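Local coordinates for protein glycoside Hydrolase (Bacteroides uniformis, PDB 5TA0) that binds a neoagaro-oligosaccharide in its (alpha/beta) barrel domain and probably hydrolyses agarose chains, as a family 86 glycoside hydrolase of a human gut symbiont, at residues E559-L564 against Q638-S643; K553-G558 against V610-L615. All blocks are in the same frame, centred on the assembly; numbering follows the deposited sequence.

Contact 1. Residues E559-L564 against Q638-S643; sequences EAVIRL and QIFNFS. With EDO (1,2-ethanediol), chain Q.
Gln-638 and Val-561 form a hydrogen-bonded pair of two antiparallel strands, and so do Glu-559 and Phe-640. Between them, Ala-560 and Ile-639 make a non-hydrogen-bonded pair. On their face Ala-560 CB touches Ile-639 CD1 at 3.7 Å.

The Gln-638 side chain lies on the other face. Its CB sits 4.1 Å from Val-561 O. A chi1 of -70° sets CG anti to the carbonyl carbon, alongside Arg-563 CD at 4.0 Å. Gln-638 CD lies 3.7 Å from Arg-563 NH1. The chain, extended beyond CG, lets OE1 accept a hydrogen bond from Arg-563 NH1 at 3.0 Å. The donor stands 56° out of the amide plane, OE1 near the guanidinium plane, and the planes are 77° apart. Gln-638 NE2 bonds to Glu-527 of strand 523-538.

On the face of Gln-638, Val-561 CG2 meets the edge of the Phe-640 ring at CE2. In one conformer of Phe-642, Glu-559 CD lies at the ring edge. Glu-559 OE2 pairs with Arg-647.

Arg-563 NE and NH2 make salt bridges to Asp-305 and Glu-301 of helix 298-315. The neutral amide gives NH1 a partner, with Glu-607 a long, weak second one, and probably helps hold a guanidinium that ties this sheet to the barrel.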
ATOM      1  N   GLU A 559       5.066  -1.688 -26.799  1.00 11.84           N
ATOM      2  CA  GLU A 559       4.922  -0.278 -26.431  1.00 11.72           C
ATOM      3  C   GLU A 559       5.798   0.002 -25.222  1.00 11.37           C
ATOM      4  O   GLU A 559       6.326  -0.930 -24.601  1.00 10.91           O
ATOM      5  CB  GLU A 559       3.454   0.054 -26.152  1.00 12.76           C
ATOM      6  CG  GLU A 559       2.629   0.033 -27.437  1.00 14.28           C
ATOM      7  CD  GLU A 559       1.138   0.147 -27.250  1.00 17.01           C
ATOM      8  OE1 GLU A 559       0.638   0.122 -26.105  1.00 18.75           O
ATOM      9  OE2 GLU A 559       0.451   0.209 -28.303  1.00 19.50           O
ATOM     10  N   ALA A 560       5.978   1.270 -24.904  1.00 11.00           N
ATOM     11  CA  ALA A 560       6.884   1.638 -23.836  1.00 10.72           C
ATOM     12  C   ALA A 560       6.552   2.976 -23.214  1.00 10.72           C
ATOM     13  O   ALA A 560       6.017   3.873 -23.860  1.00 11.29           O
ATOM     14  CB  ALA A 560       8.307   1.660 -24.341  1.00 11.00           C
ATOM     15  N   VAL A 561       6.933   3.088 -21.937  1.00 10.01           N
ATOM     16  CA  VAL A 561       6.763   4.297 -21.139  1.00 10.33           C
ATOM     17  C   VAL A 561       8.020   4.592 -20.351  1.00 10.24           C
ATOM     18  O   VAL A 561       8.469   3.743 -19.550  1.00 10.51           O
ATOM     19  CB  VAL A 561       5.573   4.166 -20.169  1.00 10.48           C
ATOM     20  CG1 VAL A 561       5.449   5.439 -19.290  1.00 10.97           C
ATOM     21  CG2 VAL A 561       4.284   3.882 -20.915  1.00 11.24           C
ATOM     22  N   ILE A 562       8.571   5.795 -20.519  1.00  9.91           N
ATOM     23  CA  ILE A 562       9.694   6.243 -19.711  1.00 10.19           C
ATOM     24  C   ILE A 562       9.123   6.973 -18.511  1.00 10.05           C
ATOM     25  O   ILE A 562       8.161   7.745 -18.627  1.00  9.80           O
ATOM     26  CB  ILE A 562      10.685   7.099 -20.546  1.00 11.26           C
ATOM     27  CG1 ILE A 562      11.475   6.165 -21.461  1.00 12.24           C
ATOM     28  CG2 ILE A 562      11.601   7.922 -19.643  1.00 11.90           C
ATOM     29  CD1 ILE A 562      12.262   6.882 -22.532  1.00 12.96           C
ATOM     30  N   ARG A 563       9.727   6.722 -17.352  1.00  9.35           N
ATOM     31  CA  ARG A 563       9.217   7.197 -16.059  1.00  9.19           C
ATOM     32  C   ARG A 563      10.234   8.158 -15.434  1.00  9.19           C
ATOM     33  O   ARG A 563      11.253   7.721 -14.904  1.00  9.00           O
ATOM     34  CB  ARG A 563       8.962   5.996 -15.140  1.00  9.37           C
ATOM     35  CG  ARG A 563       7.998   4.948 -15.703  1.00  9.59           C
ATOM     36  CD  ARG A 563       8.007   3.682 -14.860  1.00  9.62           C
ATOM     37  NE  ARG A 563       7.585   4.001 -13.497  1.00  9.51           N
ATOM     38  CZ  ARG A 563       6.325   4.180 -13.098  1.00 10.13           C
ATOM     39  NH1 ARG A 563       5.295   3.903 -13.900  1.00 10.59           N
ATOM     40  NH2 ARG A 563       6.065   4.604 -11.868  1.00 10.60           N
ATOM     41  N   LEU A 564       9.964   9.464 -15.520  1.00  9.47           N
ATOM     42  CA  LEU A 564      10.884  10.488 -15.058  1.00  9.63           C
ATOM     43  C   LEU A 564      10.504  10.963 -13.679  1.00  9.12           C
ATOM     44  O   LEU A 564       9.544  11.698 -13.528  1.00  9.10           O
ATOM     45  CB  LEU A 564      10.900  11.691 -16.012  1.00 10.55           C
ATOM     46  CG  LEU A 564      11.188  11.377 -17.461  1.00 11.09           C
ATOM     47  CD1 LEU A 564      11.139  12.686 -18.255  1.00 11.67           C
ATOM     48  CD2 LEU A 564      12.541  10.703 -17.639  1.00 11.31           C
ATOM     49  N   GLN A 638       9.057   1.155 -18.404  1.00  8.93           N
ATOM     50  CA  GLN A 638       8.199  -0.018 -18.626  1.00  8.94           C
ATOM     51  C   GLN A 638       8.145  -0.350 -20.107  1.00  9.52           C
ATOM     52  O   GLN A 638       7.928   0.526 -20.945  1.00  9.61           O
ATOM     53  CB  GLN A 638       6.776   0.241 -18.140  1.00  9.13           C
ATOM     54  CG  GLN A 638       6.650   0.325 -16.630  1.00  9.14           C
ATOM     55  CD  GLN A 638       5.397   1.056 -16.256  1.00  9.56           C
ATOM     56  OE1 GLN A 638       5.355   2.286 -16.368  1.00  9.72           O
ATOM     57  NE2 GLN A 638       4.366   0.330 -15.837  1.00 10.00           N
ATOM     58  N   ILE A 639       8.363  -1.617 -20.405  1.00  9.90           N
ATOM     59  CA  ILE A 639       8.249  -2.181 -21.757  1.00 11.55           C
ATOM     60  C   ILE A 639       7.059  -3.135 -21.746  1.00 11.78           C
ATOM     61  O   ILE A 639       6.930  -3.939 -20.823  1.00 12.95           O
ATOM     62  CB  ILE A 639       9.556  -2.941 -22.109  1.00 13.16           C
ATOM     63  CG1 ILE A 639      10.743  -1.968 -22.128  1.00 13.81           C
ATOM     64  CG2 ILE A 639       9.457  -3.689 -23.432  1.00 14.97           C
ATOM     65  CD1 ILE A 639      10.688  -0.899 -23.188  1.00 14.38           C
ATOM     66  N   PHE A 640       6.203  -3.049 -22.771  1.00 10.85           N
ATOM     67  CA  PHE A 640       5.033  -3.906 -22.906  1.00 10.88           C
ATOM     68  C   PHE A 640       5.175  -4.664 -24.215  1.00 10.93           C
ATOM     69  O   PHE A 640       5.007  -4.073 -25.275  1.00 11.80           O
ATOM     70  CB  PHE A 640       3.765  -3.061 -22.928  1.00 10.66           C
ATOM     71  CG  PHE A 640       3.582  -2.224 -21.686  1.00 10.56           C
ATOM     72  CD1 PHE A 640       2.924  -2.748 -20.575  1.00 10.85           C
ATOM     73  CD2 PHE A 640       4.064  -0.939 -21.623  1.00 11.06           C
ATOM     74  CE1 PHE A 640       2.754  -1.995 -19.423  1.00 11.26           C
ATOM     75  CE2 PHE A 640       3.891  -0.174 -20.462  1.00 11.05           C
ATOM     76  CZ  PHE A 640       3.244  -0.718 -19.367  1.00 11.01           C
ATOM     77  N   ASN A 641       5.562  -5.938 -24.132  1.00 11.06           N
ATOM     78  CA  ASN A 641       5.802  -6.763 -25.319  1.00 11.37           C
ATOM     79  C   ASN A 641       4.598  -7.633 -25.650  1.00 11.88           C
ATOM     80  O   ASN A 641       4.034  -8.277 -24.772  1.00 11.17           O
ATOM     81  CB  ASN A 641       7.041  -7.628 -25.090  1.00 11.43           C
ATOM     82  CG  ASN A 641       8.323  -6.821 -25.152  1.00 12.04           C
ATOM     83  OD1 ASN A 641       8.310  -5.659 -25.553  1.00 12.75           O
ATOM     84  ND2 ASN A 641       9.432  -7.441 -24.789  1.00 12.87           N
ATOM     85  N   PHE A 642       4.240  -7.675 -26.930  0.50 11.83           N
ATOM     86  CA  PHE A 642       3.050  -8.372 -27.378  0.50 12.26           C
ATOM     87  C   PHE A 642       3.383  -9.744 -27.977  0.50 13.21           C
ATOM     88  O   PHE A 642       4.490  -9.958 -28.517  0.50 13.54           O
ATOM     89  CB  PHE A 642       2.303  -7.515 -28.407  0.50 11.74           C
ATOM     90  CG  PHE A 642       2.019  -6.102 -27.959  0.50 11.17           C
ATOM     91  CD1 PHE A 642       1.873  -5.782 -26.614  0.50 11.25           C
ATOM     92  CD2 PHE A 642       1.873  -5.097 -28.894  0.50 10.86           C
ATOM     93  CE1 PHE A 642       1.589  -4.489 -26.225  0.50 11.18           C
ATOM     94  CE2 PHE A 642       1.597  -3.798 -28.506  0.50 10.85           C
ATOM     95  CZ  PHE A 642       1.449  -3.493 -27.168  0.50 11.23           C
ATOM     96  N   SER A 643       2.446 -10.682 -27.849  1.00 14.27           N
ATOM     97  CA  SER A 643       2.598 -12.022 -28.463  1.00 15.83           C
ATOM     98  C   SER A 643       2.403 -12.007 -29.975  1.00 18.87           C
ATOM     99  O   SER A 643       2.928 -12.898 -30.665  1.00 20.46           O
ATOM    100  CB  SER A 643       1.644 -13.024 -27.820  1.00 14.90           C
ATOM    101  OG  SER A 643       0.312 -12.516 -27.784  1.00 15.21           O
TER
HETATM  102  C1  EDO Q 714       5.952 -11.328 -25.429  1.00 37.76           C
HETATM  103  O1  EDO Q 714       5.921 -11.537 -26.843  1.00 40.48           O
HETATM  104  C2  EDO Q 714       4.610 -11.750 -24.865  1.00 36.66           C
HETATM  105  O2  EDO Q 714       4.463 -13.144 -25.142  1.00 37.33           O

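Contact 2. Residues K553-G558 against V610-L615; sequences KKTEYG and VDYSIL
Tyr-612 lays its ring between Lys-554 and Gly-558. Gly-558 CA is 3.5 Å from the ring centroid and almost over its centre, a CH-pi contact. A beta carbon at this position would clash with the ring. On the opposite face Lys-554 CE makes a second CH-pi contact, 3.7 Å from the centroid and offset toward the rim. The lysine and tyrosine side chains run past each other in opposite directions. Lys-554 NZ adds a cation-pi contact over the same face as CE.

The bend in the lysine chain at chi3 (71°) helps bring NZ to two backbone carbonyls. It donates to Leu-615 O at 2.8 Å and to Tyr-612 O at 3.0 Å. Tyr-612 O also accepts from Leu-615 N, which arrives from the opposite face of its plane. At the far end of the ring, Tyr-612 OH accepts from Thr-555 N at 2.9 Å and bonds to Asn-641 OD1. An alanine in place of Tyr-612 would remove the ring and hydroxyl, and would probably open a gap over Gly-558 and leave Thr-555 N without its partner.

Further out, each loop has its own brace. Asp-611 OD2 accepts from Ser-613 N, an Asx turn at the start of the 3-10 segment 612-614, and also from Ser-613 OG, both from the same face of the carboxylate. Thr-555 OG1 donates to Tyr-557 O. Leu-615 packs inward on Val-580, Ala-560 and Ile-639. Both loops pass between the four-stranded and five-stranded sheets, an arrangement consistent with crossovers at one end of a beta-sandwich.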
ATOM      1  N   LYS A 553      14.851  -6.144 -23.268  0.64 12.14           N
ATOM      2  CA  LYS A 553      14.451  -7.174 -24.213  0.64 12.81           C
ATOM      3  C   LYS A 553      13.274  -6.666 -25.037  0.64 12.94           C
ATOM      4  O   LYS A 553      12.236  -6.293 -24.501  0.64 12.74           O
ATOM      5  CB  LYS A 553      14.118  -8.465 -23.461  0.64 13.85           C
ATOM      6  CG  LYS A 553      15.188  -8.925 -22.467  0.64 14.69           C
ATOM      7  CD  LYS A 553      16.615  -9.077 -23.021  0.64 14.80           C
ATOM      8  CE  LYS A 553      16.676  -9.969 -24.266  0.64 15.15           C
ATOM      9  NZ  LYS A 553      18.042 -10.420 -24.677  0.64 15.33           N
ATOM     10  N   LYS A 554      13.476  -6.555 -26.337  1.00 12.89           N
ATOM     11  CA  LYS A 554      12.394  -6.213 -27.247  1.00 13.34           C
ATOM     12  C   LYS A 554      11.919  -7.420 -28.035  1.00 13.89           C
ATOM     13  O   LYS A 554      12.636  -8.419 -28.180  1.00 15.42           O
ATOM     14  CB  LYS A 554      12.834  -5.118 -28.209  1.00 13.86           C
ATOM     15  CG  LYS A 554      13.111  -3.772 -27.550  1.00 14.43           C
ATOM     16  CD  LYS A 554      13.535  -2.744 -28.580  1.00 14.96           C
ATOM     17  CE  LYS A 554      12.374  -2.330 -29.482  1.00 15.16           C
ATOM     18  NZ  LYS A 554      12.869  -1.584 -30.666  1.00 15.92           N
ATOM     19  N   THR A 555      10.678  -7.313 -28.508  1.00 13.69           N
ATOM     20  CA  THR A 555      10.048  -8.270 -29.416  1.00 13.70           C
ATOM     21  C   THR A 555       9.601  -7.478 -30.645  1.00 13.58           C
ATOM     22  O   THR A 555       9.894  -6.289 -30.767  1.00 13.75           O
ATOM     23  CB  THR A 555       8.861  -8.960 -28.735  1.00 13.92           C
ATOM     24  OG1 THR A 555       7.946  -7.995 -28.212  1.00 13.92           O
ATOM     25  CG2 THR A 555       9.333  -9.834 -27.569  1.00 14.92           C
ATOM     26  N   GLU A 556       8.948  -8.131 -31.594  1.00 13.76           N
ATOM     27  CA  GLU A 556       8.559  -7.440 -32.825  1.00 14.48           C
ATOM     28  C   GLU A 556       7.574  -6.299 -32.578  1.00 13.53           C
ATOM     29  O   GLU A 556       7.705  -5.218 -33.168  1.00 13.65           O
ATOM     30  CB  GLU A 556       7.932  -8.411 -33.818  1.00 15.98           C
ATOM     31  CG  GLU A 556       7.715  -7.784 -35.194  1.00 19.57           C
ATOM     32  CD  GLU A 556       7.324  -8.782 -36.269  1.00 23.46           C
ATOM     33  OE1 GLU A 556       7.159  -9.984 -35.968  1.00 25.81           O
ATOM     34  OE2 GLU A 556       7.165  -8.338 -37.439  1.00 28.67           O
ATOM     35  N   TYR A 557       6.600  -6.554 -31.722  1.00 12.90           N
ATOM     36  CA  TYR A 557       5.541  -5.607 -31.398  1.00 12.94           C
ATOM     37  C   TYR A 557       5.558  -5.294 -29.912  1.00 12.33           C
ATOM     38  O   TYR A 557       5.593  -6.217 -29.072  1.00 12.01           O
ATOM     39  CB  TYR A 557       4.185  -6.194 -31.787  1.00 14.79           C
ATOM     40  CG  TYR A 557       4.092  -6.502 -33.270  1.00 17.60           C
ATOM     41  CD1 TYR A 557       3.955  -5.474 -34.195  1.00 19.18           C
ATOM     42  CD2 TYR A 557       4.208  -7.805 -33.742  1.00 19.39           C
ATOM     43  CE1 TYR A 557       3.887  -5.737 -35.555  1.00 21.38           C
ATOM     44  CE2 TYR A 557       4.149  -8.078 -35.108  1.00 21.85           C
ATOM     45  CZ  TYR A 557       3.998  -7.031 -35.994  1.00 22.20           C
ATOM     46  OH  TYR A 557       3.928  -7.253 -37.354  1.00 26.76           O
ATOM     47  N   GLY A 558       5.470  -4.012 -29.588  1.00 12.17           N
ATOM     48  CA  GLY A 558       5.508  -3.579 -28.201  1.00 12.09           C
ATOM     49  C   GLY A 558       5.212  -2.105 -28.055  1.00 11.86           C
ATOM     50  O   GLY A 558       5.105  -1.357 -29.048  1.00 12.04           O
ATOM     51  N   VAL A 610       6.826   6.453 -25.346  1.00 12.37           N
ATOM     52  CA  VAL A 610       7.958   6.539 -26.268  1.00 13.23           C
ATOM     53  C   VAL A 610       7.769   5.526 -27.392  1.00 13.81           C
ATOM     54  O   VAL A 610       7.400   4.382 -27.173  1.00 13.14           O
ATOM     55  CB  VAL A 610       9.329   6.356 -25.571  1.00 14.17           C
ATOM     56  CG1 VAL A 610       9.433   5.040 -24.841  1.00 14.16           C
ATOM     57  CG2 VAL A 610      10.470   6.521 -26.569  1.00 14.80           C
ATOM     58  N   ASP A 611       8.000   5.981 -28.611  1.00 14.17           N
ATOM     59  CA  ASP A 611       7.920   5.141 -29.797  1.00 14.50           C
ATOM     60  C   ASP A 611       8.838   3.918 -29.599  1.00 13.42           C
ATOM     61  O   ASP A 611      10.047   4.057 -29.410  1.00 12.81           O
ATOM     62  CB  ASP A 611       8.361   6.023 -30.984  1.00 16.39           C
ATOM     63  CG  ASP A 611       8.398   5.311 -32.313  1.00 20.39           C
ATOM     64  OD1 ASP A 611       8.718   6.028 -33.301  1.00 25.64           O
ATOM     65  OD2 ASP A 611       8.147   4.105 -32.414  1.00 20.48           O
ATOM     66  N   TYR A 612       8.231   2.739 -29.682  1.00 13.30           N
ATOM     67  CA  TYR A 612       8.953   1.468 -29.493  1.00 13.29           C
ATOM     68  C   TYR A 612      10.148   1.302 -30.437  1.00 13.51           C
ATOM     69  O   TYR A 612      11.178   0.762 -30.049  1.00 13.15           O
ATOM     70  CB  TYR A 612       7.979   0.307 -29.653  1.00 13.35           C
ATOM     71  CG  TYR A 612       8.424  -1.038 -29.102  1.00 13.36           C
ATOM     72  CD1 TYR A 612       8.544  -1.258 -27.723  1.00 13.77           C
ATOM     73  CD2 TYR A 612       8.687  -2.096 -29.957  1.00 14.47           C
ATOM     74  CE1 TYR A 612       8.900  -2.492 -27.230  1.00 13.67           C
ATOM     75  CE2 TYR A 612       9.047  -3.331 -29.474  1.00 14.31           C
ATOM     76  CZ  TYR A 612       9.159  -3.518 -28.115  1.00 14.24           C
ATOM     77  OH  TYR A 612       9.516  -4.756 -27.658  1.00 14.55           O
ATOM     78  N   SER A 613      10.024   1.823 -31.667  1.00 13.79           N
ATOM     79  CA  SER A 613      11.101   1.732 -32.658  1.00 15.12           C
ATOM     80  C   SER A 613      12.367   2.489 -32.302  1.00 15.47           C
ATOM     81  O   SER A 613      13.423   2.161 -32.827  1.00 15.98           O
ATOM     82  CB  SER A 613      10.603   2.169 -34.042  1.00 15.93           C
ATOM     83  OG  SER A 613      10.292   3.558 -34.078  1.00 17.51           O
ATOM     84  N   ILE A 614      12.278   3.490 -31.420  1.00 15.51           N
ATOM     85  CA  ILE A 614      13.442   4.252 -30.948  1.00 15.96           C
ATOM     86  C   ILE A 614      14.286   3.453 -29.957  1.00 14.56           C
ATOM     87  O   ILE A 614      15.483   3.736 -29.780  1.00 15.10           O
ATOM     88  CB  ILE A 614      12.975   5.586 -30.256  1.00 17.27           C
ATOM     89  CG1 ILE A 614      12.271   6.488 -31.289  1.00 19.01           C
ATOM     90  CG2 ILE A 614      14.115   6.318 -29.555  1.00 18.91           C
ATOM     91  CD1 ILE A 614      11.705   7.780 -30.717  1.00 19.69           C
ATOM     92  N   LEU A 615      13.669   2.493 -29.287  1.00 13.50           N
ATOM     93  CA  LEU A 615      14.355   1.743 -28.229  1.00 13.10           C
ATOM     94  C   LEU A 615      15.241   0.641 -28.794  1.00 13.23           C
ATOM     95  O   LEU A 615      15.003   0.112 -29.887  1.00 12.58           O
ATOM     96  CB  LEU A 615      13.340   1.134 -27.264  1.00 13.87           C
ATOM     97  CG  LEU A 615      12.468   2.146 -26.532  1.00 14.86           C
ATOM     98  CD1 LEU A 615      11.473   1.374 -25.690  1.00 16.01           C
ATOM     99  CD2 LEU A 615      13.270   3.113 -25.670  1.00 15.56           C
TER

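In the fold
The centres of contacts 1 and 2 lie about 8 Å apart, on the same side of the chain's centre. Their segments interleave along the chain: 553-558, 559-564, 610-615, then 638-643. Contact 1 pairs strand 558-568 with its neighbour 631-642 inside the five-stranded mixed sheet. Contact 2 joins two loops that each run between this sheet and the four-stranded one, next to that strand pair. The two meet where Phe-642 N bonds to Tyr-557 O (2.9 Å) and where Ala-560 CB packs on Leu-615 CD1 (3.5 Å). All four segments belong to the C-terminal beta porphyranase A family region. Together the contacts probably help hold this C-terminal sandwich together, apart from the glycan pocket, which earlier parts of the chain form.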